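Local coordinates for polysaccharide deacetylase (Streptococcus pyogenes, PDB 6DQ3), which removes N-acetyl groups from the cell wall linkage unit of streptococcal rhamnopolysaccharides, probably using the bound zinc, as a member of carbohydrate esterase family 4, at residues L91-G105 with V126-P138. Residues are numbered along the deposited sequence; the frame is centred on the assembly and turned at random.
Sequences LKKYDAKATNNVITG and VGMSFQDHTVNHP. With ZN (zinc ion), chain D; EDO (1,2-ethanediol), chain H.
Parallel strands 98-102 and 128-132, joined by a crossover that runs through helices 104-108 and 117-124, illustrate how the barrel-like fold of family 4 carbohydrate esterases presents zinc ligands at the C-terminal ends of its strands. Pairing is regular from Ser129 N, which bonds to Ala98 O, through Asn100 N to Ser129 O (2.8 Å) and Gln131 N to Asn100 O, to Val102 N, which bonds to Gln131 O. On the sheet face beneath helices 81-93 and 117-124, Met128 folds back at chi2 (-53°), laying SD 4.0 Å from Ala98 CB and bringing CE to Leu91 CB and Ala96 O. Farther along, Asn100 CB rests against CD1 and CE1 of Phe130, with Val102 CG2 near CB of Phe130, off the edge of the ring. Across the other face, Thr99 CG2 packs on Gln131 CG at 3.5 Å, while Gln131 NE2 bonds back to Ser129 OG.

Beyond the strands the backbones stay hydrogen-bonded: the bond from His133 N to Val102 O is weak, but Thr104 N reaches Thr134 O (3.1 Å) and Gly105 N reaches Val135 O, so the start of helix 104-108 is tied to the metal-binding loop. Ile103 touches CD2 of both histidine rings. With CG1 beside its backbone N (chi1 -54°), it runs alongside His133, CG1 lying 3.7 Å from CD2 of that ring, and sets CD1 3.4 Å from His137 CD2. The imidazoles meet at zinc, His133 NE2 at 2.2 Å and His137 NE2 at 2.1 Å, with Asp78 completing the protein triad and a water also bound. Because His133 ND1 bonds to Ala171 O, its ring is fixed at both nitrogens; carbonyl and zinc together probably polarise this imidazole, while Ile103 lies against a carbon of each ring and probably limits their turning.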
loop_
_atom_site.group_PDB
_atom_site.type_symbol
_atom_site.label_atom_id
_atom_site.label_comp_id
_atom_site.label_asym_id
_atom_site.label_seq_id
_atom_site.Cartn_x
_atom_site.Cartn_y
_atom_site.Cartn_z
ATOM N N LEU A 91 -12.419 6.521 3.343
ATOM C CA LEU A 91 -12.478 5.063 3.282
ATOM C C LEU A 91 -13.596 4.521 4.166
ATOM O O LEU A 91 -14.348 3.629 3.751
ATOM C CB LEU A 91 -11.130 4.467 3.686
ATOM C CG LEU A 91 -10.017 4.678 2.660
ATOM C CD1 LEU A 91 -8.656 4.679 3.348
ATOM C CD2 LEU A 91 -10.072 3.614 1.563
ATOM N N LYS A 92 -13.727 5.051 5.384
ATOM C CA LYS A 92 -14.806 4.625 6.270
ATOM C C LYS A 92 -16.171 4.927 5.664
ATOM O O LYS A 92 -17.106 4.123 5.787
ATOM C CB LYS A 92 -14.676 5.310 7.629
ATOM C CG LYS A 92 -13.567 4.776 8.511
ATOM C CD LYS A 92 -13.717 5.265 9.952
ATOM C CE LYS A 92 -13.504 6.769 10.066
ATOM N NZ LYS A 92 -13.582 7.236 11.477
ATOM N N LYS A 93 -16.309 6.095 5.029
ATOM C CA LYS A 93 -17.569 6.470 4.394
ATOM C C LYS A 93 -18.060 5.383 3.452
ATOM O O LYS A 93 -19.257 5.082 3.407
ATOM C CB LYS A 93 -17.382 7.791 3.646
ATOM C CG LYS A 93 -18.517 8.190 2.723
ATOM C CD LYS A 93 -18.260 9.574 2.117
ATOM C CE LYS A 93 -19.387 10.002 1.185
ATOM N NZ LYS A 93 -19.104 11.313 0.530
ATOM N N TYR A 94 -17.150 4.767 2.704
ATOM C CA TYR A 94 -17.508 3.746 1.731
ATOM C C TYR A 94 -17.269 2.334 2.249
ATOM O O TYR A 94 -17.358 1.376 1.473
ATOM C CB TYR A 94 -16.748 3.999 0.428
ATOM C CG TYR A 94 -17.257 5.254 -0.258
ATOM C CD1 TYR A 94 -18.469 5.243 -0.936
ATOM C CD2 TYR A 94 -16.562 6.458 -0.173
ATOM C CE1 TYR A 94 -18.962 6.381 -1.548
ATOM C CE2 TYR A 94 -17.051 7.609 -0.787
ATOM C CZ TYR A 94 -18.252 7.560 -1.471
ATOM O OH TYR A 94 -18.759 8.691 -2.082
ATOM N N ASP A 95 -17.016 2.180 3.547
ATOM C CA ASP A 95 -16.799 0.870 4.152
ATOM C C ASP A 95 -15.723 0.104 3.387
ATOM O O ASP A 95 -15.872 -1.077 3.060
ATOM C CB ASP A 95 -18.102 0.069 4.209
ATOM C CG ASP A 95 -17.982 -1.184 5.066
ATOM O OD1 ASP A 95 -17.076 -1.234 5.923
ATOM O OD2 ASP A 95 -18.788 -2.121 4.877
ATOM N N ALA A 96 -14.632 0.798 3.087
ATOM C CA ALA A 96 -13.529 0.239 2.320
ATOM C C ALA A 96 -12.343 -0.046 3.233
ATOM O O ALA A 96 -12.113 0.654 4.221
ATOM C CB ALA A 96 -13.109 1.192 1.194
ATOM N N LYS A 97 -11.595 -1.090 2.895
ATOM C CA LYS A 97 -10.365 -1.434 3.589
ATOM C C LYS A 97 -9.178 -0.945 2.766
ATOM O O LYS A 97 -9.250 -0.861 1.537
ATOM C CB LYS A 97 -10.272 -2.946 3.822
ATOM C CG LYS A 97 -11.541 -3.562 4.418
ATOM C CD LYS A 97 -11.287 -4.933 5.063
ATOM C CE LYS A 97 -10.780 -5.962 4.055
ATOM N NZ LYS A 97 -11.852 -6.790 3.429
ATOM N N ALA A 98 -8.094 -0.590 3.454
ATOM C CA ALA A 98 -6.885 -0.155 2.764
ATOM C C ALA A 98 -5.661 -0.434 3.622
ATOM O O ALA A 98 -5.753 -0.619 4.838
ATOM C CB ALA A 98 -6.948 1.336 2.405
ATOM N N THR A 99 -4.500 -0.457 2.965
ATOM C CA THR A 99 -3.227 -0.751 3.602
ATOM C C THR A 99 -2.305 0.446 3.464
ATOM O O THR A 99 -2.200 1.037 2.385
ATOM C CB THR A 99 -2.539 -1.974 2.962
ATOM O OG1 THR A 99 -3.329 -3.144 3.177
ATOM C CG2 THR A 99 -1.146 -2.184 3.555
ATOM N N ASN A 100 -1.626 0.802 4.548
ATOM C CA ASN A 100 -0.570 1.801 4.484
ATOM C C ASN A 100 0.775 1.160 4.811
ATOM O O ASN A 100 0.916 0.473 5.828
ATOM C CB ASN A 100 -0.822 2.966 5.437
ATOM C CG ASN A 100 0.078 4.143 5.140
ATOM O OD1 ASN A 100 1.294 4.066 5.317
ATOM N ND2 ASN A 100 -0.508 5.234 4.662
ATOM N N ASN A 101 1.757 1.404 3.955
ATOM C CA ASN A 101 3.101 0.869 4.126
ATOM C C ASN A 101 3.948 1.882 4.883
ATOM O O ASN A 101 4.213 2.981 4.383
ATOM C CB ASN A 101 3.660 0.530 2.751
ATOM C CG ASN A 101 2.778 -0.475 2.027
ATOM O OD1 ASN A 101 2.427 -1.508 2.593
ATOM N ND2 ASN A 101 2.384 -0.161 0.798
ATOM N N VAL A 102 4.387 1.493 6.080
ATOM C CA VAL A 102 4.817 2.431 7.108
ATOM C C VAL A 102 6.337 2.528 7.155
ATOM O O VAL A 102 7.044 1.509 7.183
ATOM C CB VAL A 102 4.271 2.029 8.489
ATOM C CG1 VAL A 102 4.779 3.003 9.560
ATOM C CG2 VAL A 102 2.750 1.955 8.481
ATOM N N ILE A 103 6.831 3.765 7.198
ATOM C CA ILE A 103 8.233 4.067 7.453
ATOM C C ILE A 103 8.381 4.157 8.968
ATOM O O ILE A 103 8.063 5.183 9.573
ATOM C CB ILE A 103 8.663 5.364 6.768
ATOM C CG1 ILE A 103 8.338 5.314 5.273
ATOM C CG2 ILE A 103 10.139 5.636 6.997
ATOM C CD1 ILE A 103 8.505 6.650 4.562
ATOM N N THR A 104 8.868 3.082 9.594
ATOM C CA THR A 104 8.740 2.992 11.045
ATOM C C THR A 104 9.617 4.007 11.764
ATOM O O THR A 104 9.271 4.441 12.866
ATOM C CB THR A 104 9.056 1.577 11.529
ATOM O OG1 THR A 104 10.391 1.215 11.162
ATOM C CG2 THR A 104 8.068 0.588 10.919
ATOM N N GLY A 105 10.743 4.402 11.166
ATOM C CA GLY A 105 11.620 5.357 11.821
ATOM C C GLY A 105 10.976 6.712 12.053
ATOM O O GLY A 105 11.193 7.340 13.093
ATOM N N VAL A 126 -11.131 -0.325 12.164
ATOM C CA VAL A 126 -12.132 0.025 11.163
ATOM C C VAL A 126 -11.559 -0.197 9.769
ATOM O O VAL A 126 -11.709 0.649 8.881
ATOM C CB VAL A 126 -12.615 1.478 11.342
ATOM C CG1 VAL A 126 -13.889 1.728 10.541
ATOM C CG2 VAL A 126 -12.839 1.785 12.821
ATOM N N GLY A 127 -10.871 -1.323 9.577
ATOM C CA GLY A 127 -10.588 -1.838 8.253
ATOM C C GLY A 127 -9.190 -1.605 7.717
ATOM O O GLY A 127 -8.857 -2.161 6.662
ATOM N N MET A 128 -8.365 -0.810 8.387
ATOM C CA MET A 128 -7.065 -0.457 7.837
ATOM C C MET A 128 -5.983 -1.437 8.290
ATOM O O MET A 128 -6.024 -1.975 9.399
ATOM C CB MET A 128 -6.673 0.963 8.242
ATOM C CG MET A 128 -7.705 2.022 7.896
ATOM S SD MET A 128 -8.189 1.996 6.157
ATOM C CE MET A 128 -9.953 1.709 6.297
ATOM N N SER A 129 -5.003 -1.652 7.415
ATOM C CA SER A 129 -3.862 -2.513 7.690
ATOM C C SER A 129 -2.575 -1.719 7.507
ATOM O O SER A 129 -2.484 -0.834 6.652
ATOM C CB SER A 129 -3.866 -3.742 6.770
ATOM O OG SER A 129 -2.796 -4.620 7.063
ATOM N N PHE A 130 -1.572 -2.038 8.316
ATOM C CA PHE A 130 -0.318 -1.297 8.308
ATOM C C PHE A 130 0.849 -2.258 8.138
ATOM O O PHE A 130 1.137 -3.074 9.020
ATOM C CB PHE A 130 -0.218 -0.454 9.568
ATOM C CG PHE A 130 -1.338 0.529 9.665
ATOM C CD1 PHE A 130 -1.266 1.728 8.985
ATOM C CD2 PHE A 130 -2.495 0.221 10.357
ATOM C CE1 PHE A 130 -2.305 2.625 9.028
ATOM C CE2 PHE A 130 -3.543 1.116 10.406
ATOM C CZ PHE A 130 -3.448 2.318 9.737
ATOM N N GLN A 131 1.499 -2.157 6.989
ATOM C CA GLN A 131 2.543 -3.070 6.575
ATOM C C GLN A 131 3.869 -2.313 6.498
ATOM O O GLN A 131 3.992 -1.171 6.962
ATOM C CB GLN A 131 2.139 -3.735 5.255
ATOM C CG GLN A 131 0.804 -4.499 5.323
ATOM C CD GLN A 131 0.828 -5.677 6.286
ATOM O OE1 GLN A 131 1.744 -6.493 6.260
ATOM N NE2 GLN A 131 -0.178 -5.762 7.150
ATOM N N ASP A 132 4.878 -2.960 5.920
ATOM C CA ASP A 132 6.252 -2.509 6.074
ATOM C C ASP A 132 6.714 -1.625 4.927
ATOM O O ASP A 132 6.421 -1.890 3.758
ATOM C CB ASP A 132 7.181 -3.719 6.194
ATOM C CG ASP A 132 8.581 -3.333 6.590
ATOM O OD1 ASP A 132 9.363 -2.935 5.703
ATOM O OD2 ASP A 132 8.882 -3.409 7.793
ATOM N N HIS A 133 7.447 -0.559 5.279
ATOM C CA HIS A 133 8.090 0.306 4.298
ATOM C C HIS A 133 9.487 0.703 4.768
ATOM O O HIS A 133 9.946 1.816 4.497
ATOM C CB HIS A 133 7.222 1.536 4.020
ATOM C CG HIS A 133 7.454 2.160 2.677
ATOM N ND1 HIS A 133 7.788 1.432 1.554
ATOM C CD2 HIS A 133 7.371 3.450 2.277
ATOM C CE1 HIS A 133 7.918 2.250 0.524
ATOM N NE2 HIS A 133 7.671 3.482 0.938
ATOM N N THR A 134 10.160 -0.215 5.474
ATOM C CA THR A 134 11.506 -0.085 6.028
ATOM C C THR A 134 11.555 0.884 7.205
ATOM O O THR A 134 10.572 1.570 7.509
ATOM C CB THR A 134 12.537 0.362 4.980
ATOM O OG1 THR A 134 12.432 1.774 4.764
ATOM C CG2 THR A 134 12.368 -0.390 3.668
ATOM N N VAL A 135 12.709 0.940 7.872
ATOM C CA VAL A 135 12.888 1.852 8.997
ATOM C C VAL A 135 13.174 3.264 8.503
ATOM O O VAL A 135 12.501 4.222 8.895
ATOM C CB VAL A 135 14.017 1.357 9.921
ATOM C CG1 VAL A 135 14.213 2.338 11.080
ATOM C CG2 VAL A 135 13.746 -0.045 10.432
ATOM N N ASN A 136 14.170 3.417 7.631
ATOM C CA ASN A 136 14.663 4.728 7.238
ATOM C C ASN A 136 14.418 5.064 5.772
ATOM O O ASN A 136 14.840 6.133 5.320
ATOM C CB ASN A 136 16.162 4.817 7.557
ATOM C CG ASN A 136 16.449 4.695 9.050
ATOM O OD1 ASN A 136 16.053 5.556 9.842
ATOM N ND2 ASN A 136 17.148 3.630 9.437
ATOM N N HIS A 137 13.728 4.198 5.024
ATOM C CA HIS A 137 13.397 4.439 3.622
ATOM C C HIS A 137 14.641 4.613 2.758
ATOM O O HIS A 137 14.697 5.535 1.931
ATOM C CB HIS A 137 12.497 5.675 3.509
ATOM C CG HIS A 137 11.621 5.696 2.292
ATOM N ND1 HIS A 137 11.985 6.323 1.119
ATOM C CD2 HIS A 137 10.377 5.204 2.081
ATOM C CE1 HIS A 137 11.014 6.197 0.232
ATOM N NE2 HIS A 137 10.025 5.523 0.792
ATOM N N PRO A 138 15.640 3.742 2.889
ATOM C CA PRO A 138 16.768 3.774 1.956
ATOM C C PRO A 138 16.400 3.160 0.614
ATOM O O PRO A 138 15.392 2.465 0.467
ATOM C CB PRO A 138 17.830 2.924 2.661
ATOM C CG PRO A 138 17.004 1.878 3.370
ATOM C CD PRO A 138 15.766 2.635 3.860
HETATM ZN ZN ZN D . 8.153 5.361 -0.060
HETATM C C1 EDO H . 13.387 9.361 10.983
HETATM O O1 EDO H . 13.910 10.648 11.325
HETATM C C2 EDO H . 14.529 8.435 10.576
HETATM O O2 EDO H . 13.998 7.121 10.407
HETATM O O HOH W 1 -13.323 1.151 6.616
HETATM O O HOH W 2 8.443 7.433 -1.197
#